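Local atomic coordinates of concanavalin B (Canavalia ensiformis, PDB entry 6CAF), a protein that may act as a carbohydrate-binding seed protein and has the chitinase-like fold of glycosyl hydrolase family 18. Residues Phe57-Asp62 against Phe105-Gly110; Ile151-Gln156 against Phe182-Ala187. One frame throughout, in Å; residues are numbered along the deposited sequence.

In the fold
The chain folds as a TIM barrel, and both contacts are joints between neighbouring parallel strands of its inner wall. From the N terminus, strand 55-64 leads through a long connection with helix 91-99 to strand 103-109, and contact 1 closes that loop. After helix 120-135 the chain enters strand 150-154. Helix 164-178 then carries it to strand 183-186, where contact 2 closes. The two contacts follow in series and neither encloses the other. Strands 103-109 and 150-154 are themselves neighbours, so the contacts together line up four consecutive strands. Their centres are about 8 Å apart. The Gly-110 amide, probably hydrogen-bonded to the Asp-154 carbonyl, helps join them.

Contact 1 (Phe57-Asp62 against Phe105-Gly110); sequences FISFLD and FLALGG
Leu-61, Ala-107 and Phe-105 carry much of this joint between two parallel strands of the TIM barrel, the ends of a beta-alpha-beta unit. Ala-107 is held through both backbone polar atoms. Ala-107 N donates to Ile-58 O at 2.8 Å, and Ala-107 O accepts from Leu-61 N at 2.9 Å. Ser-59 and Phe-60 together stand opposite Ala-107, a beta bulge that shifts the register by one. Leu-61 O then takes the amide of Gly-109. The Leu-61 side chain swings its CG opposite the backbone N (chi1 -169°). Leu-61 CD2 lies alongside Leu-108 CD2 at 3.9 Å, on the face turned to helix 120-135, where Tyr-129 also touches Leu-61. Phe-105 is on the other face, inside the barrel. There the edge of the Phe-57 ring meets the Phe-105 ring face in a T-shaped stack, planes at 89° and centroids 5.8 Å apart. Ala-107 CB sits 3.6 Å from Phe-60 CD1. The peptide between Ser-59 and Phe-60 is cis, consistent with the non-proline cis peptides of other family 18 enzymes. Phe-60 is sandwiched: Ser-59 CB lies over one ring face, and Gly-110 CA makes a CH-pi contact with the other, 3.6 Å from the ring centre.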
ATOM      1  N   PHE A  57      -4.434   2.476  -3.213  1.00 10.06           N
ATOM      2  CA  PHE A  57      -4.815   1.453  -2.245  1.00 10.54           C
ATOM      3  C   PHE A  57      -6.181   1.808  -1.658  1.00 10.45           C
ATOM      4  O   PHE A  57      -6.305   2.815  -0.944  1.00 12.27           O
ATOM      5  CB  PHE A  57      -3.843   1.396  -1.063  1.00 11.03           C
ATOM      6  CG  PHE A  57      -2.407   1.165  -1.411  1.00 10.30           C
ATOM      7  CD1 PHE A  57      -1.989   0.012  -2.045  1.00 11.38           C
ATOM      8  CD2 PHE A  57      -1.454   2.086  -1.030  1.00 11.52           C
ATOM      9  CE1 PHE A  57      -0.652  -0.200  -2.282  1.00 13.37           C
ATOM     10  CE2 PHE A  57      -0.120   1.854  -1.249  1.00 13.40           C
ATOM     11  CZ  PHE A  57       0.292   0.722  -1.901  1.00 12.73           C
ATOM     12  N   ILE A  58      -7.213   1.011  -1.944  1.00 10.50           N
ATOM     13  CA  ILE A  58      -8.510   1.173  -1.289  1.00 10.72           C
ATOM     14  C   ILE A  58      -8.381   0.613   0.123  1.00 10.81           C
ATOM     15  O   ILE A  58      -8.069  -0.582   0.303  1.00 12.04           O
ATOM     16  CB  ILE A  58      -9.640   0.475  -2.059  1.00 11.86           C
ATOM     17  CG1 ILE A  58      -9.799   1.128  -3.443  1.00 14.17           C
ATOM     18  CG2 ILE A  58     -10.915   0.524  -1.270  1.00 13.30           C
ATOM     19  CD1 ILE A  58     -10.828   0.487  -4.325  1.00 16.55           C
ATOM     20  N   SER A  59      -8.583   1.492   1.105  1.00 10.39           N
ATOM     21  CA  SER A  59      -8.108   1.261   2.461  1.00 12.22           C
ATOM     22  C   SER A  59      -9.223   1.448   3.481  1.00 11.62           C
ATOM     23  O   SER A  59      -9.746   2.556   3.581  1.00 13.47           O
ATOM     24  CB  SER A  59      -6.986   2.256   2.730  1.00 14.56           C
ATOM     25  OG  SER A  59      -5.941   2.111   1.757  1.00 15.74           O
ATOM     26  N   PHE A  60      -9.629   0.439   4.243  1.00 11.18           N
ATOM     27  CA  PHE A  60      -9.026  -0.868   4.411  1.00 10.98           C
ATOM     28  C   PHE A  60     -10.100  -1.928   4.620  1.00 11.23           C
ATOM     29  O   PHE A  60     -11.145  -1.641   5.194  1.00 12.63           O
ATOM     30  CB  PHE A  60      -8.172  -0.919   5.685  1.00 12.18           C
ATOM     31  CG  PHE A  60      -6.964  -0.013   5.659  1.00 11.49           C
ATOM     32  CD1 PHE A  60      -5.782  -0.432   5.087  1.00 12.12           C
ATOM     33  CD2 PHE A  60      -7.026   1.255   6.183  1.00 12.50           C
ATOM     34  CE1 PHE A  60      -4.679   0.376   5.060  1.00 12.71           C
ATOM     35  CE2 PHE A  60      -5.918   2.073   6.174  1.00 13.55           C
ATOM     36  CZ  PHE A  60      -4.752   1.637   5.598  1.00 12.96           C
ATOM     37  N   LEU A  61      -9.784  -3.162   4.224  1.00 11.25           N
ATOM     38  CA  LEU A  61     -10.507  -4.345   4.719  1.00 10.75           C
ATOM     39  C   LEU A  61      -9.858  -4.676   6.062  1.00 11.77           C
ATOM     40  O   LEU A  61      -8.734  -5.169   6.110  1.00 11.79           O
ATOM     41  CB  LEU A  61     -10.394  -5.496   3.743  1.00 11.45           C
ATOM     42  CG  LEU A  61     -11.334  -6.653   4.046  1.00 12.45           C
ATOM     43  CD1 LEU A  61     -12.736  -6.354   3.549  1.00 13.53           C
ATOM     44  CD2 LEU A  61     -10.810  -7.936   3.452  1.00 13.94           C
ATOM     45  N   ASP A  62     -10.526  -4.295   7.156  1.00 13.35           N
ATOM     46  CA  ASP A  62      -9.914  -4.310   8.466  1.00 14.06           C
ATOM     47  C   ASP A  62     -10.626  -5.125   9.521  1.00 14.04           C
ATOM     48  O   ASP A  62     -10.233  -5.049  10.684  1.00 16.31           O
ATOM     49  CB  ASP A  62      -9.700  -2.903   8.983  1.00 18.13           C
ATOM     50  CG  ASP A  62     -10.969  -2.187   9.251  1.00 21.64           C
ATOM     51  OD1 ASP A  62     -12.079  -2.682   8.976  1.00 23.85           O
ATOM     52  OD2 ASP A  62     -10.876  -1.058   9.761  1.00 38.16           O
ATOM     53  N   PHE A 105      -5.587  -1.368  -5.811  1.00 10.87           N
ATOM     54  CA  PHE A 105      -5.382  -2.481  -4.908  1.00 10.65           C
ATOM     55  C   PHE A 105      -6.414  -2.412  -3.787  1.00 10.93           C
ATOM     56  O   PHE A 105      -6.888  -1.323  -3.451  1.00 12.84           O
ATOM     57  CB  PHE A 105      -4.010  -2.378  -4.238  1.00 11.66           C
ATOM     58  CG  PHE A 105      -2.814  -2.784  -5.051  1.00 11.77           C
ATOM     59  CD1 PHE A 105      -2.560  -2.344  -6.288  1.00 15.81           C
ATOM     60  CD2 PHE A 105      -1.885  -3.612  -4.484  1.00 15.09           C
ATOM     61  CE1 PHE A 105      -1.411  -2.695  -6.961  1.00 16.18           C
ATOM     62  CE2 PHE A 105      -0.735  -3.973  -5.147  1.00 17.60           C
ATOM     63  CZ  PHE A 105      -0.477  -3.471  -6.387  1.00 14.38           C
ATOM     64  N   LEU A 106      -6.713  -3.567  -3.178  1.00 10.28           N
ATOM     65  CA  LEU A 106      -7.363  -3.585  -1.881  1.00 10.43           C
ATOM     66  C   LEU A 106      -6.318  -3.719  -0.792  1.00  9.74           C
ATOM     67  O   LEU A 106      -5.503  -4.642  -0.837  1.00 11.20           O
ATOM     68  CB  LEU A 106      -8.359  -4.750  -1.770  1.00 10.62           C
ATOM     69  CG  LEU A 106      -9.112  -4.823  -0.457  1.00 11.34           C
ATOM     70  CD1 LEU A 106     -10.050  -3.657  -0.257  1.00 12.89           C
ATOM     71  CD2 LEU A 106      -9.849  -6.146  -0.365  1.00 13.19           C
ATOM     72  N   ALA A 107      -6.343  -2.804   0.168  1.00  9.94           N
ATOM     73  CA  ALA A 107      -5.437  -2.890   1.311  1.00 10.13           C
ATOM     74  C   ALA A 107      -6.109  -3.592   2.486  1.00 10.54           C
ATOM     75  O   ALA A 107      -7.205  -3.216   2.925  1.00 12.12           O
ATOM     76  CB  ALA A 107      -4.977  -1.514   1.733  1.00 11.34           C
ATOM     77  N   LEU A 108      -5.421  -4.612   2.996  1.00  9.65           N
ATOM     78  CA  LEU A 108      -5.797  -5.291   4.204  1.00 10.29           C
ATOM     79  C   LEU A 108      -5.159  -4.621   5.393  1.00 10.25           C
ATOM     80  O   LEU A 108      -3.986  -4.251   5.342  1.00 11.86           O
ATOM     81  CB  LEU A 108      -5.279  -6.744   4.174  1.00 11.34           C
ATOM     82  CG  LEU A 108      -5.543  -7.563   2.923  1.00 11.74           C
ATOM     83  CD1 LEU A 108      -4.960  -8.950   3.072  1.00 12.84           C
ATOM     84  CD2 LEU A 108      -7.029  -7.639   2.648  1.00 13.83           C
ATOM     85  N   GLY A 109      -5.914  -4.546   6.490  1.00 10.97           N
ATOM     86  CA  GLY A 109      -5.328  -4.179   7.770  1.00 12.02           C
ATOM     87  C   GLY A 109      -5.492  -2.701   8.065  1.00 11.79           C
ATOM     88  O   GLY A 109      -6.608  -2.201   8.154  1.00 13.89           O
ATOM     89  N   GLY A 110      -4.365  -2.007   8.209  1.00 11.91           N
ATOM     90  CA  GLY A 110      -4.354  -0.592   8.532  1.00 13.46           C
ATOM     91  C   GLY A 110      -4.266  -0.322  10.018  1.00 14.01           C
ATOM     92  O   GLY A 110      -4.036  -1.219  10.829  1.00 14.92           O
TER

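Contact 2 (Ile151-Gln156 against Phe182-Ala187)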
ATOM      1  N   ILE A 151      -3.462  -7.021  -3.984  1.00 10.58           N
ATOM      2  CA  ILE A 151      -3.792  -7.050  -2.570  1.00 10.00           C
ATOM      3  C   ILE A 151      -2.564  -6.531  -1.837  1.00  9.74           C
ATOM      4  O   ILE A 151      -1.435  -7.015  -2.057  1.00 10.67           O
ATOM      5  CB  ILE A 151      -4.123  -8.474  -2.064  1.00 10.29           C
ATOM      6  CG1 ILE A 151      -5.295  -9.073  -2.840  1.00 11.09           C
ATOM      7  CG2 ILE A 151      -4.371  -8.467  -0.568  1.00 11.26           C
ATOM      8  CD1 ILE A 151      -6.630  -8.387  -2.707  1.00 11.91           C
ATOM      9  N   HIS A 152      -2.805  -5.543  -0.955  1.00  9.58           N
ATOM     10  CA  HIS A 152      -1.761  -4.872  -0.201  1.00  9.26           C
ATOM     11  C   HIS A 152      -1.880  -5.215   1.282  1.00  9.26           C
ATOM     12  O   HIS A 152      -2.920  -5.027   1.903  1.00 10.90           O
ATOM     13  CB  HIS A 152      -1.903  -3.384  -0.418  1.00  9.94           C
ATOM     14  CG  HIS A 152      -0.928  -2.540   0.303  1.00  9.50           C
ATOM     15  ND1 HIS A 152       0.425  -2.657   0.127  1.00 10.86           N
ATOM     16  CD2 HIS A 152      -1.116  -1.475   1.109  1.00 10.69           C
ATOM     17  CE1 HIS A 152       1.031  -1.707   0.812  1.00 10.93           C
ATOM     18  NE2 HIS A 152       0.112  -0.972   1.402  1.00 11.19           N
ATOM     19  N   PHE A 153      -0.792  -5.761   1.832  1.00  9.87           N
ATOM     20  CA  PHE A 153      -0.749  -6.227   3.213  1.00 10.08           C
ATOM     21  C   PHE A 153      -0.252  -5.096   4.119  1.00 11.04           C
ATOM     22  O   PHE A 153       0.949  -4.982   4.393  1.00 11.75           O
ATOM     23  CB  PHE A 153       0.198  -7.422   3.337  1.00 10.70           C
ATOM     24  CG  PHE A 153      -0.325  -8.745   2.856  1.00 10.48           C
ATOM     25  CD1 PHE A 153      -0.833  -8.913   1.589  1.00 11.13           C
ATOM     26  CD2 PHE A 153      -0.208  -9.851   3.687  1.00 11.52           C
ATOM     27  CE1 PHE A 153      -1.243 -10.158   1.173  1.00 11.81           C
ATOM     28  CE2 PHE A 153      -0.568 -11.095   3.252  1.00 12.64           C
ATOM     29  CZ  PHE A 153      -1.108 -11.248   2.007  1.00 12.17           C
ATOM     30  N   ASP A 154      -1.165  -4.276   4.629  1.00 11.19           N
ATOM     31  CA  ASP A 154      -0.778  -3.174   5.518  1.00 11.57           C
ATOM     32  C   ASP A 154      -0.954  -3.647   6.964  1.00 11.40           C
ATOM     33  O   ASP A 154      -1.827  -3.178   7.722  1.00 12.72           O
ATOM     34  CB  ASP A 154      -1.565  -1.896   5.214  1.00 12.08           C
ATOM     35  CG  ASP A 154      -0.931  -0.659   5.767  1.00 14.09           C
ATOM     36  OD1 ASP A 154      -0.007  -0.744   6.596  1.00 14.93           O
ATOM     37  OD2 ASP A 154      -1.411   0.443   5.405  1.00 17.09           O
ATOM     38  N   ILE A 155      -0.142  -4.622   7.325  1.00 12.02           N
ATOM     39  CA  ILE A 155      -0.342  -5.349   8.557  1.00 12.42           C
ATOM     40  C   ILE A 155       0.445  -4.662   9.660  1.00 13.30           C
ATOM     41  O   ILE A 155       1.596  -4.997   9.940  1.00 15.92           O
ATOM     42  CB  ILE A 155       0.028  -6.830   8.388  1.00 13.02           C
ATOM     43  CG1 ILE A 155      -0.689  -7.459   7.165  1.00 12.80           C
ATOM     44  CG2 ILE A 155      -0.233  -7.616   9.661  1.00 13.63           C
ATOM     45  CD1 ILE A 155      -2.174  -7.260   7.138  1.00 13.76           C
ATOM     46  N   GLN A 156      -0.177  -3.655  10.257  1.00 15.71           N
ATOM     47  CA  GLN A 156       0.519  -2.809  11.179  1.00 17.81           C
ATOM     48  C   GLN A 156       0.063  -2.958  12.612  1.00 18.37           C
ATOM     49  O   GLN A 156       0.800  -2.623  13.537  1.00 24.16           O
ATOM     50  CB  GLN A 156       0.552  -1.352  10.711  1.00 29.34           C
ATOM     51  CG  GLN A 156      -0.642  -0.729  10.166  1.00 23.16           C
ATOM     52  CD  GLN A 156      -0.513   0.741  10.022  1.00 19.70           C
ATOM     53  OE1 GLN A 156      -0.632   1.465  10.992  1.00 20.65           O
ATOM     54  NE2 GLN A 156      -0.235   1.195   8.815  1.00 19.12           N
ATOM     55  N   PHE A 182      -2.559 -10.399 -10.942  1.00 16.38           N
ATOM     56  CA  PHE A 182      -2.647  -9.510  -9.802  1.00 14.48           C
ATOM     57  C   PHE A 182      -1.341  -9.507  -9.033  1.00 13.35           C
ATOM     58  O   PHE A 182      -0.584 -10.478  -9.028  1.00 15.36           O
ATOM     59  CB  PHE A 182      -3.876  -9.783  -8.900  1.00 14.43           C
ATOM     60  CG  PHE A 182      -3.850 -11.104  -8.185  1.00 14.42           C
ATOM     61  CD1 PHE A 182      -3.163 -11.268  -6.996  1.00 13.92           C
ATOM     62  CD2 PHE A 182      -4.555 -12.166  -8.672  1.00 14.83           C
ATOM     63  CE1 PHE A 182      -3.171 -12.475  -6.353  1.00 15.82           C
ATOM     64  CE2 PHE A 182      -4.564 -13.370  -8.026  1.00 16.48           C
ATOM     65  CZ  PHE A 182      -3.879 -13.526  -6.865  1.00 16.98           C
ATOM     66  N   LEU A 183      -1.131  -8.388  -8.371  1.00 11.10           N
ATOM     67  CA  LEU A 183       0.090  -8.140  -7.623  1.00 10.93           C
ATOM     68  C   LEU A 183      -0.160  -8.290  -6.125  1.00 10.49           C
ATOM     69  O   LEU A 183      -1.288  -8.206  -5.637  1.00 11.77           O
ATOM     70  CB  LEU A 183       0.578  -6.723  -7.905  1.00 12.84           C
ATOM     71  CG  LEU A 183       0.909  -6.482  -9.369  1.00 15.57           C
ATOM     72  CD1 LEU A 183       1.028  -4.995  -9.668  1.00 22.22           C
ATOM     73  CD2 LEU A 183       2.178  -7.210  -9.779  1.00 21.96           C
ATOM     74  N   LEU A 184       0.935  -8.530  -5.417  1.00 10.57           N
ATOM     75  CA  LEU A 184       0.920  -8.687  -3.982  1.00 10.16           C
ATOM     76  C   LEU A 184       1.929  -7.712  -3.393  1.00 10.08           C
ATOM     77  O   LEU A 184       3.086  -7.648  -3.829  1.00 11.51           O
ATOM     78  CB  LEU A 184       1.261 -10.121  -3.618  1.00 11.46           C
ATOM     79  CG  LEU A 184       0.183 -11.101  -4.051  1.00 11.41           C
ATOM     80  CD1 LEU A 184       0.684 -12.517  -4.122  1.00 14.68           C
ATOM     81  CD2 LEU A 184      -1.030 -10.996  -3.165  1.00 14.76           C
ATOM     82  N   SER A 185       1.516  -6.934  -2.397  1.00 10.06           N
ATOM     83  CA  SER A 185       2.424  -5.946  -1.801  1.00 10.29           C
ATOM     84  C   SER A 185       2.261  -5.903  -0.308  1.00  9.29           C
ATOM     85  O   SER A 185       1.290  -6.431   0.234  1.00 10.46           O
ATOM     86  CB  SER A 185       2.182  -4.589  -2.414  1.00 12.71           C
ATOM     87  OG  SER A 185       0.899  -4.124  -2.185  1.00 13.30           O
ATOM     88  N   ALA A 186       3.224  -5.265   0.345  1.00 10.43           N
ATOM     89  CA  ALA A 186       3.243  -5.152   1.797  1.00 10.82           C
ATOM     90  C   ALA A 186       3.686  -3.774   2.221  1.00 10.70           C
ATOM     91  O   ALA A 186       4.420  -3.105   1.487  1.00 11.45           O
ATOM     92  CB  ALA A 186       4.167  -6.165   2.396  1.00 14.03           C
ATOM     93  N   ALA A 187       3.290  -3.394   3.432  1.00 10.80           N
ATOM     94  CA  ALA A 187       3.744  -2.126   4.046  1.00 10.57           C
ATOM     95  C   ALA A 187       4.285  -2.397   5.449  1.00 10.58           C
ATOM     96  O   ALA A 187       3.616  -2.123   6.449  1.00 13.16           O
ATOM     97  CB  ALA A 187       2.635  -1.097   4.093  1.00 11.65           C
TER
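Strands 151-154 and 183-186 run parallel, their axes 13° apart, and four backbone hydrogen bonds join the two segments, from Ile-151 N to Leu-183 O up to Ala-187 N to Phe-153 O. This is another beta-alpha-beta joint of the TIM barrel. Asp-149, His-152, Asp-154 and Gln-156 stand at the positions of the DxxDxDxE motif of active family 18 chitinases, with histidine probably in place of the second aspartate and glutamine in place of the glutamate. His-152 and Ser-185 form the polar centre inside the barrel. The imidazole is extended away from its backbone N (chi1 179°), and His-152 ND1 lies 2.8 Å from Ser-185 OG, which meets the ring at its edge. That bond is bent, and either atom could be the donor. NE2 is hydrogen-bonded to Tyr-35 OH, so both ring nitrogens have partners and the ring's rotation is fixed. The Phe-57 ring stacks with it. A leucine at His-152 would probably leave Ser-185 OG and Tyr-35 OH without this shared mate and lose the stack on Phe-57. On the opposite face of the sheet, Ile-151 CB meets Leu-184 CD2 at 4.1 Å, and Phe-153 packs against Leu-167 and Leu-171 of helix 164-178. Ala-187 CB lies close to two polar groups, 3.7 Å from His-152 NE2 and 3.7 Å from Asp-154 OD1. That carboxylate oxygen also receives a nearly straight bond from Gln-156 NE2, 3.0 Å long, arriving from above the carboxylate plane.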